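Local structure of glyoxylate reductase (3WNV) at residues Glu37-Asn42 against Arg69-Ala74. The protein probably reduces glyoxylate to glycolate with a nicotinamide cofactor, as a fungal member of the D-isomer specific 2-hydroxyacid dehydrogenase family. Residues are numbered along the deposited sequence; the frame is centred on the assembly and turned at random.
Sequences EKFLEN and RELISA
The aromatic ring of Phe39 meets Leu71 obliquely, through one side of the ring: Leu71 CD1 sits 3.8 Å from Phe39 CD2 and scarcely farther from Phe39 CE2, while Leu71 CD2 approaches Phe39 CE2 at 4.1 Å. The same ring packs edge-to-face with Phe31 and touches Leu7 and Ile9 of strand 5-9, so a large, wholly apolar side chain suits this buried place. With CG anti to the backbone N (chi1 -179°), Phe39 carries its ring across to Leu71, and the two side chains cross at about a right angle. Segments 37-42 and 69-74 run in roughly the same direction, their axes 10.4 Å apart at closest and 29° from each other; the first belongs to helix 36-45, and the two helices are neighbours on one side of the parallel sheet that includes strands 5-9 and 51-57, in an alpha/beta domain separate from the Rossmann-type nucleotide-binding sheet. Where the contact becomes less buried, Leu40 sends its two methyls to different partners. Leu40 CD2 rests 3.8 Å from Ala74 CB, and the short alanine lets the helices draw near here, with Leu40 CA and Ala74 CA 6.7 Å apart; the same methyl, Leu40 CD2, also reaches Leu71 CG at 4.2 Å. Cutting Leu71 back to alanine would probably leave a gap beside the Phe39 ring and take from Leu40 CD2 one of its apolar neighbours. Leu40 CD1 instead lies 3.9 Å from Glu70 OE2, a van der Waals contact; Glu70 is exposed, so its charged end can sit at the border of the contact, where OE1 forms a salt bridge with Arg36.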
loop_
_atom_site.group_PDB
_atom_site.type_symbol
_atom_site.label_atom_id
_atom_site.label_comp_id
_atom_site.label_asym_id
_atom_site.label_seq_id
_atom_site.Cartn_x
_atom_site.Cartn_y
_atom_site.Cartn_z
ATOM N N GLU A 37 12.788 19.365 -10.010
ATOM C CA GLU A 37 13.769 20.427 -10.240
ATOM C C GLU A 37 13.231 21.760 -9.729
ATOM O O GLU A 37 13.924 22.512 -9.026
ATOM C CB GLU A 37 14.107 20.510 -11.739
ATOM C CG GLU A 37 15.062 21.635 -12.138
ATOM C CD GLU A 37 14.790 22.167 -13.549
ATOM O OE1 GLU A 37 14.036 23.164 -13.681
ATOM O OE2 GLU A 37 15.331 21.588 -14.521
ATOM N N LYS A 38 11.979 22.036 -10.083
ATOM C CA LYS A 38 11.312 23.266 -9.682
ATOM C C LYS A 38 10.979 23.267 -8.184
ATOM O O LYS A 38 11.059 24.314 -7.538
ATOM C CB LYS A 38 10.037 23.438 -10.498
ATOM C CG LYS A 38 9.209 24.654 -10.134
ATOM C CD LYS A 38 9.845 25.924 -10.618
ATOM C CE LYS A 38 8.830 27.056 -10.588
ATOM N NZ LYS A 38 7.886 26.893 -9.432
ATOM N N PHE A 39 10.597 22.114 -7.636
ATOM C CA PHE A 39 10.380 22.034 -6.192
ATOM C C PHE A 39 11.682 22.371 -5.465
ATOM O O PHE A 39 11.696 23.210 -4.561
ATOM C CB PHE A 39 9.799 20.689 -5.758
ATOM C CG PHE A 39 9.557 20.602 -4.279
ATOM C CD1 PHE A 39 8.438 21.207 -3.716
ATOM C CD2 PHE A 39 10.468 19.965 -3.440
ATOM C CE1 PHE A 39 8.237 21.168 -2.348
ATOM C CE2 PHE A 39 10.267 19.934 -2.065
ATOM C CZ PHE A 39 9.144 20.532 -1.529
ATOM N N LEU A 40 12.788 21.766 -5.886
ATOM C CA LEU A 40 14.065 22.050 -5.232
ATOM C C LEU A 40 14.487 23.499 -5.383
ATOM O O LEU A 40 15.044 24.069 -4.451
ATOM C CB LEU A 40 15.168 21.077 -5.685
ATOM C CG LEU A 40 14.932 19.588 -5.449
ATOM C CD1 LEU A 40 16.006 18.795 -6.145
ATOM C CD2 LEU A 40 14.912 19.227 -3.979
ATOM N N GLU A 41 14.205 24.106 -6.540
ATOM C CA GLU A 41 14.476 25.527 -6.748
ATOM C C GLU A 41 13.672 26.406 -5.794
ATOM O O GLU A 41 14.198 27.380 -5.270
ATOM C CB GLU A 41 14.196 25.937 -8.198
ATOM C CG GLU A 41 15.378 25.727 -9.142
ATOM C CD GLU A 41 15.000 25.885 -10.611
ATOM O OE1 GLU A 41 13.954 26.515 -10.898
ATOM O OE2 GLU A 41 15.752 25.369 -11.472
ATOM N N ASN A 42 12.403 26.055 -5.567
ATOM C CA ASN A 42 11.573 26.809 -4.632
ATOM C C ASN A 42 12.168 26.734 -3.243
ATOM O O ASN A 42 12.272 27.738 -2.560
ATOM C CB ASN A 42 10.134 26.255 -4.583
ATOM C CG ASN A 42 9.329 26.568 -5.843
ATOM O OD1 ASN A 42 9.790 27.306 -6.719
ATOM N ND2 ASN A 42 8.113 26.014 -5.927
ATOM N N ARG A 69 16.640 11.103 0.923
ATOM C CA ARG A 69 17.629 11.872 1.679
ATOM C C ARG A 69 17.972 13.187 0.982
ATOM O O ARG A 69 18.088 14.218 1.626
ATOM C CB ARG A 69 18.862 11.001 1.965
ATOM C CG ARG A 69 20.047 11.724 2.593
ATOM C CD ARG A 69 21.097 10.694 3.097
ATOM N NE ARG A 69 20.556 9.952 4.234
ATOM C CZ ARG A 69 20.649 10.372 5.495
ATOM N NH1 ARG A 69 21.255 11.517 5.763
ATOM N NH2 ARG A 69 20.113 9.656 6.488
ATOM N N GLU A 70 18.092 13.167 -0.343
ATOM C CA GLU A 70 18.467 14.370 -1.083
ATOM C C GLU A 70 17.438 15.486 -0.965
ATOM O O GLU A 70 17.784 16.661 -0.820
ATOM C CB GLU A 70 18.599 14.039 -2.565
ATOM C CG GLU A 70 18.729 15.261 -3.466
ATOM C CD GLU A 70 18.564 14.914 -4.949
ATOM O OE1 GLU A 70 18.394 13.727 -5.271
ATOM O OE2 GLU A 70 18.592 15.834 -5.794
ATOM N N LEU A 71 16.168 15.125 -1.106
ATOM C CA LEU A 71 15.118 16.132 -1.046
ATOM C C LEU A 71 14.994 16.622 0.390
ATOM O O LEU A 71 14.904 17.838 0.620
ATOM C CB LEU A 71 13.793 15.583 -1.595
ATOM C CG LEU A 71 12.668 16.632 -1.619
ATOM C CD1 LEU A 71 11.756 16.390 -2.830
ATOM C CD2 LEU A 71 11.835 16.548 -0.321
ATOM N N ILE A 72 15.025 15.707 1.359
ATOM C CA ILE A 72 14.941 16.132 2.774
ATOM C C ILE A 72 16.045 17.114 3.108
ATOM O O ILE A 72 15.812 18.097 3.836
ATOM C CB ILE A 72 14.853 14.907 3.748
ATOM C CG1 ILE A 72 13.483 14.248 3.587
ATOM C CG2 ILE A 72 15.080 15.276 5.238
ATOM C CD1 ILE A 72 13.386 12.877 4.183
ATOM N N SER A 73 17.236 16.896 2.527
ATOM C CA SER A 73 18.387 17.745 2.772
ATOM C C SER A 73 18.161 19.173 2.257
ATOM O O SER A 73 18.660 20.125 2.842
ATOM C CB SER A 73 19.632 17.135 2.115
ATOM O OG SER A 73 20.784 17.899 2.442
ATOM N N ALA A 74 17.388 19.308 1.178
ATOM C CA ALA A 74 17.007 20.611 0.616
ATOM C C ALA A 74 15.853 21.317 1.347
ATOM O O ALA A 74 15.663 22.518 1.165
ATOM C CB ALA A 74 16.626 20.451 -0.864
#